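Defective in germ line development protein 3, isoform a (Caenorhabditis elegans, PDB 3N89) acts in germline development and probably binds RNA, its four KH domains forming a globular structural platform. Local coordinates at residues I23-T28 against V311-A316; F265-T270 against Q333-K338; C104-F109 against K159-L164; L188-S193 against R253-L258; L259-C264 against K326-A331. All blocks are in the same frame, centred on the assembly; numbering follows the deposited sequence.

Contact 1 of 5, residues I23-T28 against V311-A316; sequences IEINPT and VPLNCA
Val311 opens the strand 311-316 with one methyl turned to the loop 23-28: its CG1 lies 4.2 Å from CD1 of Ile25, the two side chains lying alongside and pointing opposite ways. A branched valine suits this spot because it offers a compact apolar knob near the fringe of the contact. Pro312 then points away, as the pleat of the strand requires, and Leu313 turns back. This buried leucine carries the closer approach, its CD2 branch lying 3.6 Å from Ile25 CD1, with the two side chains crossing at a slant. Ile25 therefore serves both partners with a single methyl. Its CG1 stands anti to the carbonyl carbon (chi1 -53°) and the chain runs on extended (chi2 175°), which carries CD1 out to the strand. Asn314, Cys315 and Ala316 make no contact with the loop and turn to other neighbours. The loop has its own brace: Asn26 OD1 accepts from Thr28 N at 2.8 Å, an Asx turn, and also from Thr28 OG1 at 3.0 Å, both donors lying above the same face of the amide. Around the contact, strand 311-321 is hydrogen-bonded between strands 260-268 and 293-301, through Ile267 and Phe265 on one flank and Ser299 and Thr297 on the other. Pro27 leads the loop over Ile267 toward the end of helix 325-335, where Tyr332 OH bonds to its carbonyl O.

Contact 2 of 5, residues F265-T270 against Q333-K338; sequences FNIKNT and QKVLSK
Phe265 and Ile267, on the first strand of the fourth KH domain, meet Val335 and Leu336 at the end of the domain's last helix. The packed part is wholly apolar. Val335 splits its branches between the two strand residues, CG1 lying 3.9 Å from Phe265 CZ and approaching the ring obliquely, while CG2 lies 4.1 Å from Ile267 CD1. A valine fits because its two methyls spread from one short stem. The extended isoleucine, with CG1 anti to the backbone N (chi1 -175°), carries its CD1 across to the helix end. The other side is looser: the strand gives way to a 3-10 turn at Asn269 and Thr270, and Ser337 points toward the strand segment but makes no contact with it. Lys334 is exposed, as befits a long polar chain on the outer side of a helix. Leu336, the first residue to leave helical geometry, still reaches back inward, and its CD2 settles 3.9 Å from Ile267 CD1.

Contact 3 of 5, residues C104-F109 against K159-L164; sequences CHFTVF and KNQHEL
The seam between first strand and C-terminal helix in the second KH domain is closed here by Phe106, which meets Leu164 and Gln161 of the helix. Phe106 and Leu164 come from opposite directions: leucine CD1 lies 3.3 Å from the ring atom CZ and 3.6 Å from CE1, approaching the ring obliquely. The leucine sends CG anti to its own backbone N (chi1 -174°), a setting that carries the branched end outward from the helix toward the sheet. A broad, flat phenylalanine suits the strand position because it can span the gap that separates a sheet from a helix lying over it. Gln161, in the first turn of the helix, has an extended chain and comes to the ring from the other side of its plane than Leu164, again obliquely. Its NE2 stands 4.1 Å from Phe106 CE2, and the amide and ring planes are turned 69° apart. That turn of helix is tied by Leu164 N, which donates to Asn160 O at 3.1 Å. An alanine in place of Phe106 would remove the whole ring and would probably leave Leu164 CD1 facing a gap between strand and helix. Round the contact, Leu249 and Arg252 of helix 245-257 also touch Phe106, so the ring serves two helices. Leu164 rests in addition on Ala156 of strand 149-157, the neighbour to which Phe106 is hydrogen-bonded through its backbone.

Contact 4 of 5, residues L188-S193 against R253-L258; sequences LHFTLS and RYIMDL
The carbonyl O of Ile255 accepts from Leu258 N at 2.9 Å near the end of the last helix of the third KH domain, while the isoleucine side chain faces Phe190 on the domain's first strand. Ile255 and Met256 both meet the ring from the helix side, obliquely, at different parts of its rim. CG2 of Ile255 lies 3.6 Å from Phe190 CE2 and almost as near CD2, the two chains running alongside in opposite senses; a beta-branched residue places that methyl close to the helix backbone. Phe190 has its CG anti to the backbone N (chi1 -168°), which throws the ring off the strand toward the helix. Replacing it with an alanine would take away the ring and is likely to open a gap between strand and helix, leaving both Ile255 and Met256 without their partner on this strand. At the other part of the rim Met256 supplies flexible, apolar bulk: its CG is 3.9 Å from Phe190 CZ and 3.7 Å from Phe190 CE1.

Contact 5 of 5, residues L259-C264 against K326-A331; sequences LPISMC and KKLYTA
Leu328, projecting from helix 326-331, divides its two methyls between Ile261 and Met263 of strand 260-264. Its CG is anti to the backbone N (chi1 179°), a torsion that carries the fork well clear of the helix: CD1 lies 3.9 Å from Ile261 CG2, and CD2 lies 4.0 Å from Met263 CE. Leucine suits the place because its branch point stands one bond further out than that of valine or isoleucine. Met263 leaves the strand extended through its first two torsions and then bends at chi3 (77°), a turn that swings CE over to Leu328. An unbranched, flexible methionine can thus serve two partners, for its SD also lies 4.4 Å from Tyr329 CE1, oblique to that ring. Tyr329 combines this apolar flank with a polar end, its OH being hydrogen-bonded to Asp94, while Phe90 meets the ring edge-to-face; both are on helix 90-102. Strand and helix run nearly parallel, 22° between their directions, with axes 10.0 Å apart, a spacing filled by the apolar chains from both. This is the packing of first strand against C-terminal helix in a KH fold, here in the fourth domain.

How the contacts relate
Contacts 2 and 5 hold the same strand and helix of the fourth KH domain at successive points, while contacts 3 and 4 make the corresponding join in the second and third domains. These four are buried; contact 1, the loop against the sheet, is only partly so. Contacts 1, 2 and 5 share one sheet, contacts 3 and 4 the other. All are mainly apolar: contacts 3 and 4 rely on a phenylalanine, to which contact 3 also brings a glutamine amide; contact 2 mixes one with aliphatics, and contact 5 joins leucine, isoleucine and methionine, with a tyrosine at its side. Leu192 and Phe190 of contact 4 pack on Leu259 of contact 5, joining the sheets.

Contact 1 of 5, residues I23-T28 against V311-A316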
# COMPACT_ATOMS: atom_id res chain seq x y z
N ILE A 23 -11.98 12.49 -25.78
CA ILE A 23 -10.88 12.64 -26.70
C ILE A 23 -10.48 11.24 -27.15
O ILE A 23 -10.42 10.96 -28.35
CB ILE A 23 -9.69 13.33 -26.02
CG1 ILE A 23 -10.06 14.78 -25.69
CG2 ILE A 23 -8.46 13.28 -26.92
CD1 ILE A 23 -10.29 15.66 -26.91
N GLU A 24 -10.23 10.35 -26.20
CA GLU A 24 -9.84 8.99 -26.54
C GLU A 24 -10.29 7.96 -25.52
O GLU A 24 -10.53 8.28 -24.35
CB GLU A 24 -8.32 8.91 -26.70
CG GLU A 24 -7.55 8.98 -25.39
CD GLU A 24 -6.04 9.00 -25.58
OE1 GLU A 24 -5.51 8.11 -26.28
OE2 GLU A 24 -5.38 9.90 -25.03
N ILE A 25 -10.42 6.73 -25.98
CA ILE A 25 -10.80 5.60 -25.15
C ILE A 25 -9.70 4.57 -25.42
O ILE A 25 -9.88 3.64 -26.20
CB ILE A 25 -12.17 5.02 -25.57
CG1 ILE A 25 -13.21 6.14 -25.61
CG2 ILE A 25 -12.62 3.95 -24.59
CD1 ILE A 25 -14.56 5.69 -26.15
N ASN A 26 -8.55 4.79 -24.79
CA ASN A 26 -7.36 3.95 -24.95
C ASN A 26 -7.11 3.07 -23.73
O ASN A 26 -6.77 3.56 -22.65
CB ASN A 26 -6.15 4.86 -25.17
CG ASN A 26 -4.87 4.10 -25.46
OD1 ASN A 26 -4.77 2.90 -25.18
ND2 ASN A 26 -3.88 4.79 -26.00
N PRO A 27 -7.27 1.74 -23.89
CA PRO A 27 -7.08 0.77 -22.81
C PRO A 27 -5.71 0.85 -22.11
O PRO A 27 -5.60 0.51 -20.93
CB PRO A 27 -7.27 -0.56 -23.51
CG PRO A 27 -8.22 -0.24 -24.61
CD PRO A 27 -7.66 1.06 -25.13
N THR A 28 -4.69 1.30 -22.83
CA THR A 28 -3.35 1.40 -22.27
C THR A 28 -3.21 2.60 -21.35
O THR A 28 -2.15 2.83 -20.76
CB THR A 28 -2.27 1.53 -23.37
OG1 THR A 28 -2.16 2.90 -23.78
CG2 THR A 28 -2.64 0.67 -24.57
N VAL A 311 -20.98 5.83 -29.38
CA VAL A 311 -19.88 4.89 -29.15
C VAL A 311 -20.10 4.08 -27.89
O VAL A 311 -20.02 4.60 -26.78
CB VAL A 311 -18.53 5.64 -29.05
CG1 VAL A 311 -17.39 4.64 -29.01
CG2 VAL A 311 -18.37 6.58 -30.23
N PRO A 312 -20.42 2.78 -28.04
CA PRO A 312 -20.65 1.90 -26.89
C PRO A 312 -19.31 1.48 -26.29
O PRO A 312 -18.45 0.96 -27.00
CB PRO A 312 -21.42 0.73 -27.50
CG PRO A 312 -20.80 0.63 -28.87
CD PRO A 312 -20.73 2.09 -29.30
N LEU A 313 -19.14 1.68 -24.99
CA LEU A 313 -17.89 1.33 -24.32
C LEU A 313 -18.10 0.70 -22.94
O LEU A 313 -19.18 0.81 -22.36
CB LEU A 313 -17.02 2.58 -24.18
CG LEU A 313 -17.46 3.61 -23.14
CD1 LEU A 313 -16.82 3.28 -21.81
CD2 LEU A 313 -17.05 5.00 -23.58
N ASN A 314 -17.06 0.05 -22.42
CA ASN A 314 -17.10 -0.59 -21.11
C ASN A 314 -16.11 0.06 -20.13
O ASN A 314 -15.01 0.43 -20.51
CB ASN A 314 -16.73 -2.07 -21.22
CG ASN A 314 -17.78 -2.88 -21.95
OD1 ASN A 314 -18.87 -3.12 -21.44
ND2 ASN A 314 -17.44 -3.32 -23.17
N CYS A 315 -16.52 0.18 -18.87
CA CYS A 315 -15.66 0.73 -17.82
C CYS A 315 -15.15 -0.47 -17.05
O CYS A 315 -15.89 -1.11 -16.30
CB CYS A 315 -16.44 1.64 -16.87
SG CYS A 315 -17.13 3.12 -17.62
N ALA A 316 -13.88 -0.81 -17.24
CA ALA A 316 -13.29 -1.95 -16.57
C ALA A 316 -12.58 -1.56 -15.29
O ALA A 316 -12.17 -0.41 -15.11
CB ALA A 316 -12.33 -2.67 -17.51

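Contact 2 of 5, residues F265-T270 against Q333-K338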
# COMPACT_ATOMS: atom_id res chain seq x y z
N PHE A 265 -9.79 1.54 -16.15
CA PHE A 265 -9.62 1.94 -17.55
C PHE A 265 -10.91 1.71 -18.33
O PHE A 265 -11.78 0.96 -17.90
CB PHE A 265 -8.48 1.17 -18.23
CG PHE A 265 -8.68 -0.32 -18.27
CD1 PHE A 265 -8.43 -1.10 -17.14
CD2 PHE A 265 -9.12 -0.95 -19.43
CE1 PHE A 265 -8.59 -2.49 -17.17
CE2 PHE A 265 -9.29 -2.34 -19.47
CZ PHE A 265 -9.03 -3.11 -18.34
N ASN A 266 -11.02 2.38 -19.48
CA ASN A 266 -12.19 2.25 -20.34
C ASN A 266 -11.78 1.46 -21.58
O ASN A 266 -10.60 1.43 -21.94
CB ASN A 266 -12.71 3.63 -20.75
CG ASN A 266 -13.04 4.51 -19.56
OD1 ASN A 266 -13.43 4.02 -18.50
ND2 ASN A 266 -12.90 5.82 -19.73
N ILE A 267 -12.72 0.82 -22.25
CA ILE A 267 -12.36 0.07 -23.44
C ILE A 267 -13.48 -0.10 -24.45
O ILE A 267 -14.55 -0.63 -24.13
CB ILE A 267 -11.78 -1.32 -23.04
CG1 ILE A 267 -11.28 -2.05 -24.28
CG2 ILE A 267 -12.83 -2.14 -22.30
CD1 ILE A 267 -10.25 -3.11 -23.97
N LYS A 268 -13.25 0.38 -25.67
CA LYS A 268 -14.23 0.26 -26.74
C LYS A 268 -14.50 -1.22 -26.98
O LYS A 268 -13.56 -2.02 -27.02
CB LYS A 268 -13.71 0.92 -28.03
CG LYS A 268 -14.20 2.35 -28.26
CD LYS A 268 -13.57 2.97 -29.50
CE LYS A 268 -12.08 3.24 -29.29
NZ LYS A 268 -11.39 3.86 -30.47
N ASN A 269 -15.77 -1.58 -27.13
CA ASN A 269 -16.16 -2.97 -27.36
C ASN A 269 -15.34 -3.63 -28.46
O ASN A 269 -15.02 -4.81 -28.38
N THR A 270 -15.00 -2.85 -29.49
CA THR A 270 -14.24 -3.35 -30.62
C THR A 270 -12.78 -3.63 -30.27
O THR A 270 -12.03 -4.17 -31.09
CB THR A 270 -14.25 -2.34 -31.79
OG1 THR A 270 -13.22 -1.37 -31.59
CG2 THR A 270 -15.60 -1.62 -31.84
N GLN A 333 -3.76 -8.25 -19.49
CA GLN A 333 -3.37 -8.65 -20.83
C GLN A 333 -4.49 -9.42 -21.53
O GLN A 333 -4.71 -9.25 -22.73
CB GLN A 333 -2.11 -9.52 -20.78
CG GLN A 333 -1.43 -9.72 -22.12
CD GLN A 333 -0.28 -10.72 -22.06
OE1 GLN A 333 0.63 -10.57 -21.26
NE2 GLN A 333 -0.34 -11.74 -22.91
N LYS A 334 -5.22 -10.25 -20.78
CA LYS A 334 -6.30 -11.04 -21.36
C LYS A 334 -7.48 -10.23 -21.87
O LYS A 334 -8.12 -10.63 -22.85
CB LYS A 334 -6.81 -12.08 -20.36
CG LYS A 334 -5.96 -13.35 -20.28
CD LYS A 334 -6.71 -14.47 -19.59
CE LYS A 334 -5.88 -15.75 -19.50
NZ LYS A 334 -4.75 -15.66 -18.53
N VAL A 335 -7.80 -9.11 -21.22
CA VAL A 335 -8.93 -8.31 -21.69
C VAL A 335 -8.57 -7.61 -22.99
O VAL A 335 -9.35 -7.62 -23.94
CB VAL A 335 -9.39 -7.25 -20.63
CG1 VAL A 335 -8.20 -6.60 -19.95
CG2 VAL A 335 -10.24 -6.18 -21.31
N LEU A 336 -7.38 -7.01 -23.04
CA LEU A 336 -6.94 -6.32 -24.26
C LEU A 336 -6.90 -7.28 -25.43
O LEU A 336 -6.59 -8.45 -25.27
CB LEU A 336 -5.54 -5.72 -24.07
CG LEU A 336 -5.42 -4.52 -23.14
CD1 LEU A 336 -4.03 -3.92 -23.24
CD2 LEU A 336 -6.43 -3.50 -23.54
N SER A 337 -7.21 -6.76 -26.62
CA SER A 337 -7.19 -7.58 -27.82
C SER A 337 -5.76 -7.77 -28.28
O SER A 337 -4.89 -6.93 -27.99
CB SER A 337 -7.99 -6.91 -28.94
OG SER A 337 -7.72 -7.53 -30.19
N LYS A 338 -5.50 -8.85 -29.00
CA LYS A 338 -4.16 -9.14 -29.50
C LYS A 338 -3.63 -8.01 -30.37
O LYS A 338 -2.42 -7.80 -30.45
CB LYS A 338 -4.15 -10.44 -30.30
NZ LYS A 338 -1.54 -12.85 -33.88

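Contact 3 of 5, residues C104-F109 against K159-L164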
# COMPACT_ATOMS: atom_id res chain seq x y z
N CYS A 104 8.94 5.50 -0.29
CA CYS A 104 8.08 5.87 0.82
C CYS A 104 8.76 5.67 2.17
O CYS A 104 9.49 4.69 2.37
CB CYS A 104 6.77 5.07 0.78
SG CYS A 104 5.67 5.45 2.15
N HIS A 105 8.53 6.61 3.08
CA HIS A 105 9.10 6.53 4.42
C HIS A 105 8.30 5.57 5.27
O HIS A 105 7.22 5.11 4.88
CB HIS A 105 9.07 7.90 5.11
CG HIS A 105 10.17 8.83 4.69
ND1 HIS A 105 10.17 9.47 3.47
CD2 HIS A 105 11.30 9.22 5.33
CE1 HIS A 105 11.26 10.22 3.37
NE2 HIS A 105 11.95 10.09 4.49
N PHE A 106 8.84 5.28 6.45
CA PHE A 106 8.21 4.43 7.46
C PHE A 106 8.86 4.82 8.79
O PHE A 106 9.94 5.39 8.81
CB PHE A 106 8.42 2.94 7.13
CG PHE A 106 9.78 2.41 7.48
CD1 PHE A 106 10.13 2.17 8.81
CD2 PHE A 106 10.72 2.15 6.49
CE1 PHE A 106 11.38 1.67 9.15
CE2 PHE A 106 11.98 1.65 6.81
CZ PHE A 106 12.31 1.41 8.14
N THR A 107 8.20 4.52 9.90
CA THR A 107 8.74 4.88 11.21
C THR A 107 8.72 3.72 12.20
O THR A 107 7.82 2.89 12.18
CB THR A 107 7.96 6.06 11.81
OG1 THR A 107 8.15 7.23 11.00
CG2 THR A 107 8.42 6.36 13.23
N VAL A 108 9.73 3.68 13.07
CA VAL A 108 9.85 2.65 14.10
C VAL A 108 10.29 3.32 15.39
O VAL A 108 11.06 4.28 15.37
CB VAL A 108 10.88 1.56 13.70
CG1 VAL A 108 11.09 0.61 14.86
CG2 VAL A 108 10.40 0.80 12.49
N PHE A 109 9.79 2.82 16.52
CA PHE A 109 10.14 3.39 17.82
C PHE A 109 10.93 2.41 18.68
O PHE A 109 10.59 1.24 18.77
CB PHE A 109 8.87 3.80 18.58
CG PHE A 109 8.02 4.82 17.85
CD1 PHE A 109 7.32 4.48 16.70
CD2 PHE A 109 7.92 6.13 18.33
CE1 PHE A 109 6.54 5.42 16.03
CE2 PHE A 109 7.14 7.08 17.68
CZ PHE A 109 6.44 6.73 16.53
N LYS A 159 13.75 1.92 0.55
CA LYS A 159 15.00 1.53 -0.09
C LYS A 159 16.25 1.62 0.80
O LYS A 159 17.27 1.01 0.49
CB LYS A 159 15.23 2.36 -1.36
CG LYS A 159 15.45 3.85 -1.08
CD LYS A 159 15.78 4.61 -2.34
CE LYS A 159 17.19 4.28 -2.81
NZ LYS A 159 17.53 5.02 -4.07
N ASN A 160 16.16 2.37 1.90
CA ASN A 160 17.29 2.52 2.83
C ASN A 160 17.09 1.72 4.12
O ASN A 160 17.71 2.00 5.15
CB ASN A 160 17.48 3.99 3.19
CG ASN A 160 17.85 4.85 2.00
OD1 ASN A 160 17.42 6.00 1.91
ND2 ASN A 160 18.65 4.31 1.09
N GLN A 161 16.23 0.71 4.05
CA GLN A 161 15.93 -0.14 5.20
C GLN A 161 17.17 -0.79 5.82
O GLN A 161 17.18 -1.14 7.00
CB GLN A 161 14.94 -1.22 4.79
CG GLN A 161 14.22 -1.89 5.92
CD GLN A 161 13.07 -2.75 5.43
OE1 GLN A 161 13.29 -3.84 4.90
NE2 GLN A 161 11.85 -2.25 5.58
N HIS A 162 18.21 -0.97 5.01
CA HIS A 162 19.44 -1.58 5.50
C HIS A 162 20.16 -0.55 6.36
O HIS A 162 20.70 -0.87 7.42
CB HIS A 162 20.33 -1.99 4.33
CG HIS A 162 21.62 -2.63 4.75
ND1 HIS A 162 22.84 -2.05 4.49
CD2 HIS A 162 21.87 -3.80 5.38
CE1 HIS A 162 23.80 -2.84 4.94
NE2 HIS A 162 23.24 -3.91 5.49
N GLU A 163 20.14 0.69 5.90
CA GLU A 163 20.77 1.78 6.63
C GLU A 163 20.10 2.03 7.98
O GLU A 163 20.77 2.34 8.96
CB GLU A 163 20.73 3.07 5.80
CG GLU A 163 21.67 3.11 4.61
CD GLU A 163 21.62 4.44 3.86
OE1 GLU A 163 21.62 5.49 4.54
OE2 GLU A 163 21.59 4.43 2.61
N LEU A 164 18.78 1.90 8.03
CA LEU A 164 18.06 2.14 9.28
C LEU A 164 18.33 1.05 10.31
O LEU A 164 18.67 1.35 11.46
CB LEU A 164 16.56 2.27 9.02
CG LEU A 164 15.70 2.66 10.24
CD1 LEU A 164 14.47 3.39 9.76
CD2 LEU A 164 15.34 1.44 11.06

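Contact 4 of 5, residues L188-S193 against R253-L258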
# COMPACT_ATOMS: atom_id res chain seq x y z
N LEU A 188 5.99 -0.55 15.82
CA LEU A 188 5.61 0.12 14.59
C LEU A 188 4.10 0.32 14.57
O LEU A 188 3.34 -0.59 14.91
CB LEU A 188 6.02 -0.68 13.35
CG LEU A 188 5.57 -0.02 12.03
CD1 LEU A 188 6.76 0.15 11.10
CD2 LEU A 188 4.47 -0.83 11.38
N HIS A 189 3.68 1.50 14.15
CA HIS A 189 2.27 1.83 14.09
C HIS A 189 1.76 1.91 12.65
O HIS A 189 1.99 2.90 11.95
CB HIS A 189 2.03 3.16 14.81
CG HIS A 189 2.26 3.08 16.28
ND1 HIS A 189 3.10 3.95 16.95
CD2 HIS A 189 1.74 2.26 17.22
CE1 HIS A 189 3.09 3.66 18.24
NE2 HIS A 189 2.27 2.64 18.43
N PHE A 190 1.07 0.87 12.21
CA PHE A 190 0.54 0.86 10.86
C PHE A 190 -0.88 1.44 10.85
O PHE A 190 -1.73 1.03 11.64
CB PHE A 190 0.52 -0.57 10.30
CG PHE A 190 0.25 -0.64 8.82
CD1 PHE A 190 1.21 -0.20 7.92
CD2 PHE A 190 -0.96 -1.13 8.34
CE1 PHE A 190 0.97 -0.25 6.55
CE2 PHE A 190 -1.21 -1.19 6.97
CZ PHE A 190 -0.24 -0.75 6.07
N THR A 191 -1.11 2.41 9.98
CA THR A 191 -2.42 3.04 9.87
C THR A 191 -3.16 2.50 8.67
O THR A 191 -2.83 2.81 7.52
CB THR A 191 -2.32 4.56 9.69
OG1 THR A 191 -1.40 4.84 8.62
CG2 THR A 191 -1.85 5.23 10.97
N LEU A 192 -4.18 1.70 8.94
CA LEU A 192 -4.97 1.12 7.88
C LEU A 192 -6.26 1.91 7.81
O LEU A 192 -6.66 2.54 8.79
CB LEU A 192 -5.30 -0.34 8.21
CG LEU A 192 -5.94 -1.15 7.08
CD1 LEU A 192 -4.88 -1.42 6.02
CD2 LEU A 192 -6.48 -2.48 7.63
N SER A 193 -6.91 1.90 6.65
CA SER A 193 -8.19 2.59 6.52
C SER A 193 -9.21 1.64 7.13
O SER A 193 -9.39 0.52 6.64
CB SER A 193 -8.52 2.84 5.05
OG SER A 193 -7.84 4.00 4.58
N ARG A 253 5.80 -5.71 6.12
CA ARG A 253 5.73 -6.21 4.75
C ARG A 253 4.56 -7.18 4.51
O ARG A 253 3.87 -7.09 3.49
CB ARG A 253 7.07 -6.88 4.39
CG ARG A 253 7.62 -6.48 3.01
CZ ARG A 253 10.18 -4.26 2.69
NH1 ARG A 253 10.18 -4.50 1.38
NH2 ARG A 253 11.29 -3.79 3.26
N TYR A 254 4.32 -8.10 5.45
CA TYR A 254 3.22 -9.05 5.27
C TYR A 254 1.87 -8.34 5.37
O TYR A 254 0.93 -8.65 4.62
CB TYR A 254 3.31 -10.19 6.29
CG TYR A 254 4.49 -11.12 6.09
CD1 TYR A 254 5.18 -11.16 4.87
CD2 TYR A 254 4.91 -11.98 7.10
CE1 TYR A 254 6.25 -12.04 4.66
CE2 TYR A 254 5.97 -12.86 6.91
CZ TYR A 254 6.63 -12.89 5.69
OH TYR A 254 7.68 -13.76 5.51
N ILE A 255 1.77 -7.39 6.30
CA ILE A 255 0.54 -6.62 6.46
C ILE A 255 0.30 -5.89 5.14
O ILE A 255 -0.78 -5.96 4.57
CB ILE A 255 0.65 -5.57 7.59
CG1 ILE A 255 0.83 -6.25 8.94
CG2 ILE A 255 -0.61 -4.71 7.60
CD1 ILE A 255 0.92 -5.28 10.13
N MET A 256 1.32 -5.19 4.65
CA MET A 256 1.20 -4.47 3.38
C MET A 256 0.91 -5.36 2.17
O MET A 256 0.36 -4.89 1.18
CB MET A 256 2.45 -3.63 3.10
CG MET A 256 2.68 -2.47 4.06
SD MET A 256 3.64 -1.10 3.33
CE MET A 256 5.02 -2.01 2.56
N ASP A 257 1.30 -6.63 2.23
CA ASP A 257 1.02 -7.52 1.11
C ASP A 257 -0.49 -7.74 1.01
O ASP A 257 -1.00 -8.17 -0.03
CB ASP A 257 1.69 -8.89 1.29
CG ASP A 257 3.18 -8.89 0.95
OD1 ASP A 257 3.62 -8.08 0.11
OD2 ASP A 257 3.89 -9.74 1.52
N LEU A 258 -1.21 -7.45 2.10
CA LEU A 258 -2.66 -7.64 2.15
C LEU A 258 -3.48 -6.45 1.66
O LEU A 258 -4.66 -6.59 1.35
CB LEU A 258 -3.10 -7.99 3.57
CG LEU A 258 -2.68 -9.35 4.14
CD1 LEU A 258 -3.29 -9.55 5.53
CD2 LEU A 258 -3.13 -10.46 3.21

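Contact 5 of 5, residues L259-C264 against K326-A331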
# COMPACT_ATOMS: atom_id res chain seq x y z
N LEU A 259 -2.85 -5.28 1.61
CA LEU A 259 -3.52 -4.06 1.15
C LEU A 259 -4.13 -4.28 -0.22
O LEU A 259 -3.49 -4.84 -1.11
CB LEU A 259 -2.51 -2.91 1.07
CG LEU A 259 -2.12 -2.24 2.38
CD1 LEU A 259 -0.99 -1.27 2.11
CD2 LEU A 259 -3.33 -1.53 2.97
N PRO A 260 -5.39 -3.85 -0.42
CA PRO A 260 -6.06 -4.02 -1.71
C PRO A 260 -5.44 -3.14 -2.78
O PRO A 260 -4.82 -2.12 -2.48
CB PRO A 260 -7.50 -3.63 -1.40
CG PRO A 260 -7.34 -2.57 -0.36
CD PRO A 260 -6.28 -3.17 0.55
N ILE A 261 -5.62 -3.53 -4.04
CA ILE A 261 -5.07 -2.79 -5.17
C ILE A 261 -6.05 -2.94 -6.33
O ILE A 261 -6.75 -3.95 -6.42
CB ILE A 261 -3.69 -3.39 -5.56
CG1 ILE A 261 -2.90 -2.39 -6.40
CG2 ILE A 261 -3.87 -4.69 -6.36
CD1 ILE A 261 -1.44 -2.77 -6.52
N SER A 262 -6.11 -1.95 -7.21
CA SER A 262 -7.02 -2.03 -8.35
C SER A 262 -6.56 -1.12 -9.46
O SER A 262 -5.90 -0.11 -9.21
CB SER A 262 -8.44 -1.64 -7.94
OG SER A 262 -8.53 -0.25 -7.70
N MET A 263 -6.93 -1.46 -10.69
CA MET A 263 -6.55 -0.67 -11.85
C MET A 263 -7.77 -0.42 -12.72
O MET A 263 -8.45 -1.36 -13.12
CB MET A 263 -5.49 -1.41 -12.64
CG MET A 263 -4.86 -0.61 -13.74
SD MET A 263 -3.54 -1.57 -14.47
CE MET A 263 -4.49 -2.70 -15.47
N CYS A 264 -8.04 0.85 -13.01
CA CYS A 264 -9.19 1.20 -13.84
C CYS A 264 -8.81 1.63 -15.25
O CYS A 264 -7.67 2.02 -15.52
CB CYS A 264 -10.00 2.31 -13.16
SG CYS A 264 -10.51 1.93 -11.45
N LYS A 326 1.21 -9.40 -9.56
CA LYS A 326 1.76 -10.08 -10.72
C LYS A 326 0.67 -10.78 -11.51
O LYS A 326 0.80 -10.98 -12.72
CB LYS A 326 2.83 -11.09 -10.31
CG LYS A 326 3.52 -11.74 -11.50
CD LYS A 326 4.34 -12.97 -11.12
CE LYS A 326 5.56 -12.61 -10.29
NZ LYS A 326 6.51 -13.75 -10.21
N LYS A 327 -0.42 -11.16 -10.84
CA LYS A 327 -1.52 -11.85 -11.50
C LYS A 327 -2.56 -10.86 -12.04
O LYS A 327 -3.38 -11.22 -12.88
CB LYS A 327 -2.20 -12.83 -10.54
CG LYS A 327 -2.27 -14.26 -11.03
CD LYS A 327 -0.89 -14.89 -11.13
CE LYS A 327 -0.97 -16.35 -11.53
NZ LYS A 327 -1.66 -16.54 -12.85
N LEU A 328 -2.54 -9.63 -11.54
CA LEU A 328 -3.47 -8.61 -12.01
C LEU A 328 -3.13 -8.25 -13.46
O LEU A 328 -3.99 -8.28 -14.34
CB LEU A 328 -3.39 -7.37 -11.12
CG LEU A 328 -4.26 -6.14 -11.43
CD1 LEU A 328 -4.28 -5.21 -10.22
CD2 LEU A 328 -3.73 -5.40 -12.65
N TYR A 329 -1.86 -7.92 -13.71
CA TYR A 329 -1.44 -7.57 -15.06
C TYR A 329 -1.79 -8.69 -16.06
O TYR A 329 -2.29 -8.42 -17.15
CB TYR A 329 0.06 -7.27 -15.09
CG TYR A 329 0.47 -6.07 -14.25
CD1 TYR A 329 -0.44 -5.06 -13.93
CD2 TYR A 329 1.79 -5.92 -13.81
CE1 TYR A 329 -0.06 -3.94 -13.20
CE2 TYR A 329 2.18 -4.79 -13.08
CZ TYR A 329 1.26 -3.81 -12.78
OH TYR A 329 1.66 -2.70 -12.07
N THR A 330 -1.56 -9.94 -15.67
CA THR A 330 -1.89 -11.06 -16.55
C THR A 330 -3.37 -11.00 -16.92
O THR A 330 -3.75 -11.19 -18.08
CB THR A 330 -1.63 -12.41 -15.86
OG1 THR A 330 -0.23 -12.53 -15.56
CG2 THR A 330 -2.05 -13.56 -16.76
N ALA A 331 -4.20 -10.72 -15.91
CA ALA A 331 -5.63 -10.62 -16.12
C ALA A 331 -5.89 -9.48 -17.10
O ALA A 331 -6.77 -9.56 -17.95
CB ALA A 331 -6.34 -10.36 -14.80